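Local coordinates for protein leucyl aminopeptidase (Trypanosoma brucei brucei, PDB 5NTD) that probably removes leucine and other amino acids from the N-termini of peptides as an M17 metalloaminopeptidase with manganese bound in its active site, at residues 237-249 against 264-276. Numbering follows the deposited sequence.
Sequences GFDVDVICGDDLC and FEAPRLVTLLYTP
Asp241 and Thr271 pair through both backbone N-H groups, each bond 2.7 Å (Asp241 N to Thr271 O and Thr271 N to Asp241 O), at the middle of antiparallel strands 239-244 and 268-274. Strand 268-274 also bonds to strand 334-344 of the catalytic domain's mixed sheet, so 239-244 extends that sheet by one strand.

The tight part lies where Val240, Leu272 and Phe238 meet. Val240 CG2, held anti to the backbone N, runs alongside Leu272 and comes 3.6 Å from its CD2, while Leu272 CD1 sits 4.0 Å from Phe238 CE1. Helix 314-328 packs on Phe238 and Leu272, with Phe323 edge-to-face on the Phe238 ring. Further along the same face, Cys244 SG rests 3.6 Å above the guanidinium plane of Arg268, over its centre; Arg268 NH1 bonds back to Ala266 O.

Beyond the strand end, the Leu248 side chain runs counter to the Pro267 ring, its CD1 3.8 Å from Pro267 CG, and its CD2 meets Leu269 CB.

On the other face Ile243 and Leu269 are buried against Tyr253, but the part at Asp239 and Asp241 is looser. Exposed Asp239 touches Leu273 through their CB atoms at 4.0 Å, and a water links Asp241 OD2, Leu269 O and Thr271 OG1, accepting from the threonine at 2.6 Å; that hydroxyl also bonds Thr338.

Paired backbone bonds thus hold strand 239-244 to the sheet; apolar packing is closest around Leu272, while at Asp241 a water joins the polar groups.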
loop_
_atom_site.group_PDB
_atom_site.type_symbol
_atom_site.label_atom_id
_atom_site.label_comp_id
_atom_site.label_asym_id
_atom_site.label_seq_id
_atom_site.Cartn_x
_atom_site.Cartn_y
_atom_site.Cartn_z
ATOM N N GLY G 237 -26.503 -9.642 -44.543
ATOM C CA GLY G 237 -26.215 -10.869 -45.287
ATOM C C GLY G 237 -24.801 -11.374 -45.248
ATOM O O GLY G 237 -24.321 -11.968 -46.225
ATOM N N PHE G 238 -24.114 -11.199 -44.124
ATOM C CA PHE G 238 -22.791 -11.847 -43.958
ATOM C C PHE G 238 -22.907 -13.049 -43.047
ATOM O O PHE G 238 -23.904 -13.251 -42.375
ATOM C CB PHE G 238 -21.697 -10.864 -43.518
ATOM C CG PHE G 238 -21.979 -10.159 -42.206
ATOM C CD1 PHE G 238 -21.787 -10.824 -40.985
ATOM C CD2 PHE G 238 -22.441 -8.841 -42.189
ATOM C CE1 PHE G 238 -22.066 -10.191 -39.781
ATOM C CE2 PHE G 238 -22.721 -8.215 -40.984
ATOM C CZ PHE G 238 -22.518 -8.880 -39.790
ATOM N N ASP G 239 -21.863 -13.856 -43.041
ATOM C CA ASP G 239 -21.870 -15.139 -42.298
ATOM C C ASP G 239 -21.437 -14.943 -40.840
ATOM O O ASP G 239 -20.619 -14.093 -40.529
ATOM C CB ASP G 239 -21.002 -16.203 -42.984
ATOM C CG ASP G 239 -21.624 -16.696 -44.300
ATOM O OD1 ASP G 239 -22.871 -16.878 -44.359
ATOM O OD2 ASP G 239 -20.864 -16.949 -45.253
ATOM N N VAL G 240 -22.018 -15.739 -39.959
ATOM C CA VAL G 240 -21.695 -15.679 -38.533
ATOM C C VAL G 240 -21.548 -17.095 -37.991
ATOM O O VAL G 240 -22.395 -17.954 -38.211
ATOM C CB VAL G 240 -22.701 -14.839 -37.739
ATOM C CG1 VAL G 240 -24.139 -15.332 -37.956
ATOM C CG2 VAL G 240 -22.372 -14.861 -36.246
ATOM N N ASP G 241 -20.431 -17.311 -37.319
ATOM C CA ASP G 241 -20.121 -18.593 -36.656
ATOM C C ASP G 241 -19.901 -18.311 -35.144
ATOM O O ASP G 241 -19.126 -17.440 -34.790
ATOM C CB ASP G 241 -18.862 -19.216 -37.246
ATOM C CG ASP G 241 -18.408 -20.470 -36.499
ATOM O OD1 ASP G 241 -19.248 -21.386 -36.339
ATOM O OD2 ASP G 241 -17.200 -20.572 -36.116
ATOM N N VAL G 242 -20.570 -19.066 -34.307
ATOM C CA VAL G 242 -20.497 -18.897 -32.876
ATOM C C VAL G 242 -20.066 -20.186 -32.213
ATOM O O VAL G 242 -20.736 -21.205 -32.328
ATOM C CB VAL G 242 -21.854 -18.505 -32.270
ATOM C CG1 VAL G 242 -21.755 -18.365 -30.754
ATOM C CG2 VAL G 242 -22.347 -17.197 -32.862
ATOM N N ILE G 243 -18.973 -20.128 -31.470
ATOM C CA ILE G 243 -18.583 -21.236 -30.607
ATOM C C ILE G 243 -18.822 -20.786 -29.180
ATOM O O ILE G 243 -18.181 -19.854 -28.690
ATOM C CB ILE G 243 -17.138 -21.657 -30.813
ATOM C CG1 ILE G 243 -16.863 -21.774 -32.305
ATOM C CG2 ILE G 243 -16.877 -22.983 -30.117
ATOM C CD1 ILE G 243 -15.431 -22.091 -32.629
ATOM N N CYS G 244 -19.713 -21.477 -28.498
ATOM C CA CYS G 244 -20.284 -20.995 -27.221
ATOM C C CYS G 244 -20.010 -21.883 -26.015
ATOM O O CYS G 244 -20.104 -23.103 -26.088
ATOM C CB CYS G 244 -21.792 -20.826 -27.332
ATOM S SG CYS G 244 -22.538 -20.130 -25.829
ATOM N N GLY G 245 -19.603 -21.238 -24.925
ATOM C CA GLY G 245 -19.526 -21.879 -23.606
ATOM C C GLY G 245 -18.699 -23.128 -23.541
ATOM O O GLY G 245 -17.548 -23.164 -23.960
ATOM N N ASP G 246 -19.301 -24.188 -23.047
ATOM C CA ASP G 246 -18.562 -25.466 -22.888
ATOM C C ASP G 246 -18.055 -26.060 -24.198
ATOM O O ASP G 246 -17.067 -26.789 -24.218
ATOM C CB ASP G 246 -19.400 -26.470 -22.113
ATOM C CG ASP G 246 -19.584 -26.069 -20.641
ATOM O OD1 ASP G 246 -19.105 -24.991 -20.194
ATOM O OD2 ASP G 246 -20.203 -26.855 -19.889
ATOM N N ASP G 247 -18.680 -25.708 -25.318
ATOM C CA ASP G 247 -18.182 -26.161 -26.644
ATOM C C ASP G 247 -16.798 -25.644 -26.935
ATOM O O ASP G 247 -16.032 -26.267 -27.685
ATOM C CB ASP G 247 -19.102 -25.759 -27.781
ATOM C CG ASP G 247 -20.455 -26.437 -27.692
ATOM O OD1 ASP G 247 -20.529 -27.596 -27.197
ATOM O OD2 ASP G 247 -21.446 -25.832 -28.167
ATOM N N LEU G 248 -16.450 -24.509 -26.320
ATOM C CA LEU G 248 -15.054 -23.958 -26.448
ATOM C C LEU G 248 -14.053 -24.908 -25.838
ATOM O O LEU G 248 -13.040 -25.242 -26.428
ATOM C CB LEU G 248 -14.920 -22.591 -25.805
ATOM C CG LEU G 248 -15.647 -21.492 -26.578
ATOM C CD1 LEU G 248 -15.870 -20.292 -25.680
ATOM C CD2 LEU G 248 -14.859 -21.083 -27.821
ATOM N N CYS G 249 -14.406 -25.422 -24.678
ATOM C CA CYS G 249 -13.583 -26.440 -23.999
ATOM C C CYS G 249 -13.490 -27.731 -24.828
ATOM O O CYS G 249 -12.414 -28.209 -25.120
ATOM C CB CYS G 249 -14.129 -26.758 -22.604
ATOM S SG CYS G 249 -13.035 -27.898 -21.695
ATOM N N PHE G 264 -21.298 -15.410 -15.299
ATOM C CA PHE G 264 -22.713 -15.749 -15.385
ATOM C C PHE G 264 -23.126 -16.062 -16.840
ATOM O O PHE G 264 -23.773 -17.060 -17.099
ATOM C CB PHE G 264 -23.551 -14.618 -14.835
ATOM C CG PHE G 264 -25.027 -14.891 -14.832
ATOM C CD1 PHE G 264 -25.592 -15.733 -13.879
ATOM C CD2 PHE G 264 -25.864 -14.278 -15.772
ATOM C CE1 PHE G 264 -26.967 -15.945 -13.867
ATOM C CE2 PHE G 264 -27.240 -14.497 -15.774
ATOM C CZ PHE G 264 -27.784 -15.333 -14.817
ATOM N N GLU G 265 -22.719 -15.214 -17.772
ATOM C CA GLU G 265 -22.930 -15.443 -19.232
ATOM C C GLU G 265 -21.702 -16.127 -19.836
ATOM O O GLU G 265 -20.539 -15.779 -19.545
ATOM C CB GLU G 265 -23.211 -14.150 -19.964
ATOM C CG GLU G 265 -24.401 -13.362 -19.417
ATOM C CD GLU G 265 -25.745 -13.880 -19.920
ATOM O OE1 GLU G 265 -25.735 -15.033 -20.350
ATOM O OE2 GLU G 265 -26.801 -13.189 -19.897
ATOM N N ALA G 266 -21.956 -17.125 -20.661
ATOM C CA ALA G 266 -20.866 -17.963 -21.209
ATOM C C ALA G 266 -19.981 -17.203 -22.191
ATOM O O ALA G 266 -20.436 -16.280 -22.859
ATOM C CB ALA G 266 -21.449 -19.186 -21.882
ATOM N N PRO G 267 -18.716 -17.613 -22.313
ATOM C CA PRO G 267 -17.871 -16.981 -23.302
ATOM C C PRO G 267 -18.250 -17.462 -24.683
ATOM O O PRO G 267 -18.808 -18.549 -24.825
ATOM C CB PRO G 267 -16.479 -17.485 -22.955
ATOM C CG PRO G 267 -16.717 -18.782 -22.289
ATOM C CD PRO G 267 -17.995 -18.633 -21.543
ATOM N N ARG G 268 -17.922 -16.653 -25.674
ATOM C CA ARG G 268 -18.167 -16.988 -27.076
ATOM C C ARG G 268 -17.023 -16.548 -27.938
ATOM O O ARG G 268 -16.528 -15.445 -27.791
ATOM C CB ARG G 268 -19.466 -16.320 -27.565
ATOM C CG ARG G 268 -20.721 -17.000 -27.034
ATOM C CD ARG G 268 -21.726 -15.967 -26.618
ATOM N NE ARG G 268 -23.069 -16.492 -26.408
ATOM C CZ ARG G 268 -23.650 -16.673 -25.230
ATOM N NH1 ARG G 268 -23.034 -16.404 -24.098
ATOM N NH2 ARG G 268 -24.906 -17.072 -25.195
ATOM N N LEU G 269 -16.672 -17.410 -28.863
ATOM C CA LEU G 269 -15.826 -17.049 -29.991
ATOM C C LEU G 269 -16.746 -16.867 -31.203
ATOM O O LEU G 269 -17.292 -17.816 -31.751
ATOM C CB LEU G 269 -14.796 -18.112 -30.255
ATOM C CG LEU G 269 -13.563 -17.670 -31.027
ATOM C CD1 LEU G 269 -12.711 -16.675 -30.263
ATOM C CD2 LEU G 269 -12.734 -18.896 -31.369
ATOM N N VAL G 270 -16.895 -15.620 -31.608
ATOM C CA VAL G 270 -17.803 -15.232 -32.667
ATOM C C VAL G 270 -17.024 -14.788 -33.908
ATOM O O VAL G 270 -16.311 -13.787 -33.870
ATOM C CB VAL G 270 -18.713 -14.105 -32.233
ATOM C CG1 VAL G 270 -19.666 -13.706 -33.345
ATOM C CG2 VAL G 270 -19.506 -14.504 -31.013
ATOM N N THR G 271 -17.179 -15.520 -35.003
ATOM C CA THR G 271 -16.488 -15.178 -36.231
ATOM C C THR G 271 -17.473 -14.773 -37.321
ATOM O O THR G 271 -18.420 -15.489 -37.632
ATOM C CB THR G 271 -15.574 -16.309 -36.724
ATOM O OG1 THR G 271 -14.556 -16.587 -35.737
ATOM C CG2 THR G 271 -14.874 -15.920 -38.010
ATOM N N LEU G 272 -17.202 -13.625 -37.910
ATOM C CA LEU G 272 -17.998 -13.054 -38.983
ATOM C C LEU G 272 -17.185 -13.083 -40.285
ATOM O O LEU G 272 -15.975 -12.861 -40.255
ATOM C CB LEU G 272 -18.410 -11.613 -38.686
ATOM C CG LEU G 272 -18.857 -11.368 -37.251
ATOM C CD1 LEU G 272 -19.178 -9.895 -37.052
ATOM C CD2 LEU G 272 -20.068 -12.203 -36.918
ATOM N N LEU G 273 -17.863 -13.378 -41.403
ATOM C CA LEU G 273 -17.203 -13.457 -42.730
ATOM C C LEU G 273 -17.844 -12.579 -43.740
ATOM O O LEU G 273 -19.040 -12.568 -43.910
ATOM C CB LEU G 273 -17.205 -14.857 -43.281
ATOM C CG LEU G 273 -16.385 -15.873 -42.496
ATOM C CD1 LEU G 273 -16.743 -17.292 -42.962
ATOM C CD2 LEU G 273 -14.886 -15.610 -42.686
ATOM N N TYR G 274 -16.994 -11.865 -44.441
ATOM C CA TYR G 274 -17.407 -11.067 -45.580
ATOM C C TYR G 274 -16.447 -11.317 -46.732
ATOM O O TYR G 274 -15.224 -11.150 -46.613
ATOM C CB TYR G 274 -17.414 -9.585 -45.219
ATOM C CG TYR G 274 -17.394 -8.640 -46.397
ATOM C CD1 TYR G 274 -18.514 -8.487 -47.218
ATOM C CD2 TYR G 274 -16.266 -7.862 -46.660
ATOM C CE1 TYR G 274 -18.497 -7.596 -48.270
ATOM C CE2 TYR G 274 -16.231 -6.966 -47.715
ATOM C CZ TYR G 274 -17.348 -6.835 -48.510
ATOM O OH TYR G 274 -17.300 -5.946 -49.554
ATOM N N THR G 275 -17.019 -11.724 -47.853
ATOM C CA THR G 275 -16.255 -11.880 -49.107
ATOM C C THR G 275 -16.870 -10.961 -50.130
ATOM O O THR G 275 -18.039 -11.115 -50.456
ATOM C CB THR G 275 -16.289 -13.337 -49.589
ATOM O OG1 THR G 275 -15.783 -14.167 -48.537
ATOM C CG2 THR G 275 -15.404 -13.539 -50.837
ATOM N N PRO G 276 -16.094 -9.997 -50.649
ATOM C CA PRO G 276 -16.622 -9.118 -51.690
ATOM C C PRO G 276 -16.854 -9.799 -53.059
ATOM O O PRO G 276 -16.367 -10.912 -53.311
ATOM C CB PRO G 276 -15.530 -8.060 -51.862
ATOM C CG PRO G 276 -14.276 -8.721 -51.419
ATOM C CD PRO G 276 -14.670 -9.763 -50.407
HETATM O O HOH W 1 -18.579 -15.222 -47.002
HETATM O O HOH W 2 -15.749 -18.485 -34.520
#